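Local coordinates for envelope polyprotein (Puumala orthohantavirus, PDB 5FXU), which forms the ectodomain of the Gn surface glycoprotein of a hantavirus, part of the antigenic envelope coat and probably involved in host-cell entry together with its partner glycoprotein, at residues V125-S139 and L142-K155. Numbering follows the deposited sequence.
Sequences VFLIGPIQTCITTKS and LGLGDQRIQVNYEK
Tyr153 packs against helix 133-136 and the residues after it, which connect strand 120-130 to strand 139-144, and it loses far more surface across this contact than any other residue. Thr137 CB lies over one face of its ring, offset toward the rim, with Thr137 CG2 3.5 Å from Tyr153 CE1. The Cys134 sulfur sits at the edge instead: SG is 5.4 Å from the Tyr153 ring centroid and 77° off the normal, a sulfur-aromatic contact. At the phenolic end, Thr133 CG2 approaches Tyr153 OH to 3.4 Å. This methyl stands anti to the backbone N, while OG1 turns back to bond Pro130 O.

The backbone of Tyr153 is gripped as well. Tyr153 N donates to Lys138 O at 2.8 Å, nearly straight at 168°, and its O accepts from Lys138 NZ, brought round by bends at chi2 and chi4. Lys155 NZ donates to Cys134 O at 3.3 Å, along one lone pair of the carbonyl and within its plane. Strands 139-144 and 147-155 form a beta hairpin closed by a type II' turn from Leu144 to Gln147; Ser139 and Asn152, an antiparallel non-hydrogen-bonded pair, lie at its open end.

Farther along, contact is mainly apolar: Leu127 CD2 meets Val151 CG1 at 3.8 Å, and Val125 CG2 meets Ile149 CD1 tip to tip at 3.7 Å. Strands 125-130 and 147-155 cross at -36° with axes 10.8 Å apart, consistent with two facing layers packed as in a beta sandwich. Strand 120-130 pairs with strands 19-30 and 107-116, whereas strand 147-155 runs between 3-9 and 139-144, and the Cys134-Cys9 disulfide ties the connecting helix to strand 3-9.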
loop_
_atom_site.group_PDB
_atom_site.type_symbol
_atom_site.label_atom_id
_atom_site.label_comp_id
_atom_site.label_asym_id
_atom_site.label_seq_id
_atom_site.Cartn_x
_atom_site.Cartn_y
_atom_site.Cartn_z
ATOM N N VAL A 125 9.436 -1.424 3.749
ATOM C CA VAL A 125 9.243 -2.874 3.870
ATOM C C VAL A 125 8.011 -3.154 4.717
ATOM O O VAL A 125 7.887 -2.615 5.798
ATOM C CB VAL A 125 10.479 -3.530 4.494
ATOM C CG1 VAL A 125 10.225 -4.996 4.775
ATOM C CG2 VAL A 125 11.659 -3.368 3.562
ATOM N N PHE A 126 7.136 -4.002 4.206
ATOM C CA PHE A 126 5.931 -4.433 4.908
ATOM C C PHE A 126 6.067 -5.909 5.244
ATOM O O PHE A 126 6.438 -6.710 4.379
ATOM C CB PHE A 126 4.707 -4.253 4.017
ATOM C CG PHE A 126 4.359 -2.815 3.763
ATOM C CD1 PHE A 126 4.917 -2.120 2.670
ATOM C CD2 PHE A 126 3.490 -2.132 4.602
ATOM C CE1 PHE A 126 4.613 -0.775 2.435
ATOM C CE2 PHE A 126 3.197 -0.782 4.378
ATOM C CZ PHE A 126 3.765 -0.104 3.289
ATOM N N LEU A 127 5.734 -6.274 6.484
ATOM C CA LEU A 127 5.715 -7.677 6.917
ATOM C C LEU A 127 4.377 -7.977 7.508
ATOM O O LEU A 127 3.940 -7.302 8.437
ATOM C CB LEU A 127 6.794 -7.879 7.947
ATOM C CG LEU A 127 6.937 -9.268 8.538
ATOM C CD1 LEU A 127 7.410 -10.244 7.484
ATOM C CD2 LEU A 127 7.933 -9.224 9.684
ATOM N N ILE A 128 3.709 -8.975 6.943
ATOM C CA ILE A 128 2.370 -9.402 7.375
ATOM C C ILE A 128 2.411 -10.893 7.601
ATOM O O ILE A 128 2.944 -11.630 6.787
ATOM C CB ILE A 128 1.346 -9.158 6.275
ATOM C CG1 ILE A 128 1.307 -7.669 5.921
ATOM C CG2 ILE A 128 -0.051 -9.596 6.704
ATOM C CD1 ILE A 128 0.594 -7.381 4.616
ATOM N N GLY A 129 1.821 -11.357 8.688
ATOM C CA GLY A 129 1.805 -12.778 8.928
ATOM C C GLY A 129 0.954 -13.259 10.073
ATOM O O GLY A 129 0.300 -12.485 10.751
ATOM N N PRO A 130 0.954 -14.568 10.293
ATOM C CA PRO A 130 0.040 -15.107 11.324
ATOM C C PRO A 130 0.457 -14.712 12.727
ATOM O O PRO A 130 1.656 -14.541 13.025
ATOM C CB PRO A 130 0.095 -16.618 11.117
ATOM C CG PRO A 130 0.997 -16.848 9.955
ATOM C CD PRO A 130 1.791 -15.613 9.684
ATOM N N ILE A 131 -0.536 -14.568 13.588
ATOM C CA ILE A 131 -0.287 -14.182 14.971
ATOM C C ILE A 131 0.565 -15.236 15.718
ATOM O O ILE A 131 1.259 -14.872 16.648
ATOM C CB ILE A 131 -1.609 -13.824 15.688
ATOM C CG1 ILE A 131 -2.208 -12.575 15.018
ATOM C CG2 ILE A 131 -1.380 -13.509 17.163
ATOM C CD1 ILE A 131 -3.643 -12.235 15.380
ATOM N N GLN A 132 0.571 -16.495 15.255
ATOM C CA GLN A 132 1.414 -17.577 15.822
ATOM C C GLN A 132 2.909 -17.261 15.783
ATOM O O GLN A 132 3.675 -17.787 16.596
ATOM C CB GLN A 132 1.199 -18.917 15.092
ATOM C CG GLN A 132 -0.109 -19.641 15.408
ATOM C CD GLN A 132 -1.358 -19.035 14.721
ATOM O OE1 GLN A 132 -1.280 -18.082 13.889
ATOM N NE2 GLN A 132 -2.519 -19.547 15.107
ATOM N N THR A 133 3.327 -16.420 14.842
ATOM C CA THR A 133 4.713 -15.966 14.759
ATOM C C THR A 133 5.206 -15.343 16.069
ATOM O O THR A 133 6.365 -15.517 16.429
ATOM C CB THR A 133 4.905 -14.938 13.628
ATOM O OG1 THR A 133 4.248 -15.404 12.464
ATOM C CG2 THR A 133 6.375 -14.782 13.283
ATOM N N CYS A 134 4.316 -14.644 16.763
ATOM C CA CYS A 134 4.559 -14.117 18.102
ATOM C C CYS A 134 4.922 -15.160 19.183
ATOM O O CYS A 134 5.580 -14.827 20.168
ATOM C CB CYS A 134 3.330 -13.317 18.561
ATOM S SG CYS A 134 3.140 -11.710 17.707
ATOM N N ILE A 135 4.492 -16.410 19.006
ATOM C CA ILE A 135 4.892 -17.507 19.891
ATOM C C ILE A 135 6.280 -18.005 19.491
ATOM O O ILE A 135 7.104 -18.294 20.362
ATOM C CB ILE A 135 3.854 -18.663 19.875
ATOM C CG1 ILE A 135 2.525 -18.165 20.425
ATOM C CG2 ILE A 135 4.333 -19.852 20.708
ATOM C CD1 ILE A 135 1.349 -19.004 19.992
ATOM N N THR A 136 6.538 -18.108 18.188
ATOM C CA THR A 136 7.761 -18.718 17.713
ATOM C C THR A 136 8.976 -17.816 17.705
ATOM O O THR A 136 10.099 -18.324 17.567
ATOM C CB THR A 136 7.620 -19.253 16.276
ATOM O OG1 THR A 136 7.322 -18.188 15.366
ATOM C CG2 THR A 136 6.558 -20.326 16.215
ATOM N N THR A 137 8.779 -16.509 17.803
ATOM C CA THR A 137 9.816 -15.546 17.375
ATOM C C THR A 137 9.859 -14.299 18.269
ATOM O O THR A 137 8.819 -13.656 18.473
ATOM C CB THR A 137 9.576 -15.130 15.899
ATOM O OG1 THR A 137 9.406 -16.304 15.090
ATOM C CG2 THR A 137 10.762 -14.342 15.343
ATOM N N LYS A 138 11.051 -13.993 18.797
ATOM C CA LYS A 138 11.326 -12.746 19.525
ATOM C C LYS A 138 11.964 -11.692 18.588
ATOM O O LYS A 138 11.583 -10.531 18.601
ATOM C CB LYS A 138 12.258 -12.992 20.721
ATOM C CG LYS A 138 12.592 -11.761 21.582
ATOM C CD LYS A 138 11.389 -11.228 22.379
ATOM C CE LYS A 138 11.638 -9.829 22.976
ATOM N NZ LYS A 138 11.291 -8.679 22.056
ATOM N N SER A 139 12.945 -12.108 17.813
ATOM C CA SER A 139 13.543 -11.244 16.818
ATOM C C SER A 139 14.163 -12.047 15.710
ATOM O O SER A 139 14.533 -13.197 15.899
ATOM C CB SER A 139 14.585 -10.304 17.445
ATOM O OG SER A 139 15.557 -11.011 18.190
ATOM N N LEU A 142 15.781 -9.414 8.364
ATOM C CA LEU A 142 15.569 -9.328 6.937
ATOM C C LEU A 142 16.707 -8.489 6.364
ATOM O O LEU A 142 17.277 -7.606 7.025
ATOM C CB LEU A 142 14.224 -8.666 6.614
ATOM C CG LEU A 142 12.945 -9.204 7.272
ATOM C CD1 LEU A 142 11.751 -8.300 6.985
ATOM C CD2 LEU A 142 12.642 -10.608 6.776
ATOM N N GLY A 143 17.043 -8.780 5.123
ATOM C CA GLY A 143 17.982 -7.971 4.388
ATOM C C GLY A 143 17.336 -7.466 3.117
ATOM O O GLY A 143 16.540 -8.175 2.475
ATOM N N LEU A 144 17.705 -6.242 2.755
ATOM C CA LEU A 144 17.297 -5.644 1.490
ATOM C C LEU A 144 18.461 -4.831 0.945
ATOM O O LEU A 144 18.862 -3.823 1.548
ATOM C CB LEU A 144 16.057 -4.765 1.672
ATOM C CG LEU A 144 15.420 -4.296 0.366
ATOM C CD1 LEU A 144 14.817 -5.449 -0.426
ATOM C CD2 LEU A 144 14.346 -3.262 0.677
ATOM N N GLY A 145 19.010 -5.318 -0.173
ATOM C CA GLY A 145 20.272 -4.837 -0.725
ATOM C C GLY A 145 21.346 -4.903 0.341
ATOM O O GLY A 145 21.680 -5.982 0.824
ATOM N N ASP A 146 21.803 -3.728 0.759
ATOM C CA ASP A 146 22.869 -3.578 1.744
ATOM C C ASP A 146 22.373 -3.216 3.156
ATOM O O ASP A 146 23.177 -3.003 4.064
ATOM C CB ASP A 146 23.883 -2.545 1.206
ATOM C CG ASP A 146 24.581 -3.037 -0.083
ATOM O OD1 ASP A 146 25.197 -4.136 -0.028
ATOM O OD2 ASP A 146 24.482 -2.353 -1.142
ATOM N N GLN A 147 21.056 -3.186 3.348
ATOM C CA GLN A 147 20.471 -2.831 4.640
ATOM C C GLN A 147 20.002 -4.074 5.373
ATOM O O GLN A 147 19.465 -4.996 4.775
ATOM C CB GLN A 147 19.313 -1.837 4.467
ATOM C CG GLN A 147 19.716 -0.375 4.592
ATOM C CD GLN A 147 20.130 0.039 5.996
ATOM O OE1 GLN A 147 19.672 -0.531 6.986
ATOM N NE2 GLN A 147 20.988 1.056 6.085
ATOM N N ARG A 148 20.221 -4.077 6.677
ATOM C CA ARG A 148 19.742 -5.129 7.546
ATOM C C ARG A 148 18.536 -4.557 8.308
ATOM O O ARG A 148 18.532 -3.380 8.694
ATOM C CB ARG A 148 20.839 -5.571 8.531
ATOM C CG ARG A 148 22.028 -6.403 7.988
ATOM C CD ARG A 148 22.031 -7.806 8.623
ATOM N NE ARG A 148 23.379 -8.399 8.752
ATOM C CZ ARG A 148 24.007 -9.120 7.815
ATOM N NH1 ARG A 148 23.445 -9.372 6.633
ATOM N NH2 ARG A 148 25.226 -9.599 8.061
ATOM N N ILE A 149 17.520 -5.392 8.510
ATOM C CA ILE A 149 16.327 -4.995 9.220
ATOM C C ILE A 149 16.111 -5.958 10.365
ATOM O O ILE A 149 15.954 -7.159 10.178
ATOM C CB ILE A 149 15.082 -4.987 8.311
ATOM C CG1 ILE A 149 15.399 -4.324 6.963
ATOM C CG2 ILE A 149 13.918 -4.292 9.013
ATOM C CD1 ILE A 149 14.267 -4.376 5.964
ATOM N N GLN A 150 16.071 -5.387 11.557
ATOM C CA GLN A 150 15.786 -6.096 12.781
ATOM C C GLN A 150 14.270 -6.098 13.010
ATOM O O GLN A 150 13.666 -5.053 13.251
ATOM C CB GLN A 150 16.514 -5.382 13.926
ATOM C CG GLN A 150 16.197 -5.842 15.347
ATOM C CD GLN A 150 16.869 -7.127 15.746
ATOM O OE1 GLN A 150 17.632 -7.714 14.989
ATOM N NE2 GLN A 150 16.615 -7.552 16.968
ATOM N N VAL A 151 13.666 -7.275 12.916
ATOM C CA VAL A 151 12.269 -7.452 13.266
ATOM C C VAL A 151 12.231 -7.772 14.740
ATOM O O VAL A 151 12.887 -8.708 15.164
ATOM C CB VAL A 151 11.602 -8.583 12.468
ATOM C CG1 VAL A 151 10.108 -8.639 12.780
ATOM C CG2 VAL A 151 11.787 -8.385 10.967
ATOM N N ASN A 152 11.480 -6.994 15.515
ATOM C CA ASN A 152 11.328 -7.196 16.954
ATOM C C ASN A 152 9.875 -7.456 17.272
ATOM O O ASN A 152 9.009 -6.608 17.014
ATOM C CB ASN A 152 11.798 -5.986 17.749
ATOM C CG ASN A 152 13.305 -5.807 17.696
ATOM O OD1 ASN A 152 14.069 -6.761 17.854
ATOM N ND2 ASN A 152 13.743 -4.570 17.491
ATOM N N TYR A 153 9.611 -8.627 17.843
ATOM C CA TYR A 153 8.265 -8.981 18.274
ATOM C C TYR A 153 8.214 -8.629 19.737
ATOM O O TYR A 153 9.044 -9.092 20.502
ATOM C CB TYR A 153 8.000 -10.453 18.031
ATOM C CG TYR A 153 7.947 -10.802 16.559
ATOM C CD1 TYR A 153 9.110 -11.005 15.833
ATOM C CD2 TYR A 153 6.728 -10.975 15.901
ATOM C CE1 TYR A 153 9.066 -11.349 14.491
ATOM C CE2 TYR A 153 6.687 -11.310 14.552
ATOM C CZ TYR A 153 7.852 -11.493 13.856
ATOM O OH TYR A 153 7.833 -11.807 12.511
ATOM N N GLU A 154 7.266 -7.781 20.109
ATOM C CA GLU A 154 7.187 -7.231 21.455
ATOM C C GLU A 154 5.781 -7.420 21.989
ATOM O O GLU A 154 4.812 -7.153 21.271
ATOM C CB GLU A 154 7.548 -5.748 21.403
ATOM C CG GLU A 154 8.286 -5.212 22.634
ATOM C CD GLU A 154 9.458 -4.291 22.275
ATOM O OE1 GLU A 154 9.297 -3.424 21.378
ATOM O OE2 GLU A 154 10.544 -4.468 22.878
ATOM N N LYS A 155 5.673 -7.897 23.230
ATOM C CA LYS A 155 4.375 -8.227 23.817
ATOM C C LYS A 155 3.712 -6.950 24.325
ATOM O O LYS A 155 4.371 -6.054 24.847
ATOM C CB LYS A 155 4.439 -9.322 24.900
ATOM C CG LYS A 155 5.430 -10.475 24.699
ATOM C CD LYS A 155 5.306 -11.152 23.325
ATOM C CE LYS A 155 6.467 -12.113 23.026
ATOM N NZ LYS A 155 6.851 -12.161 21.579
#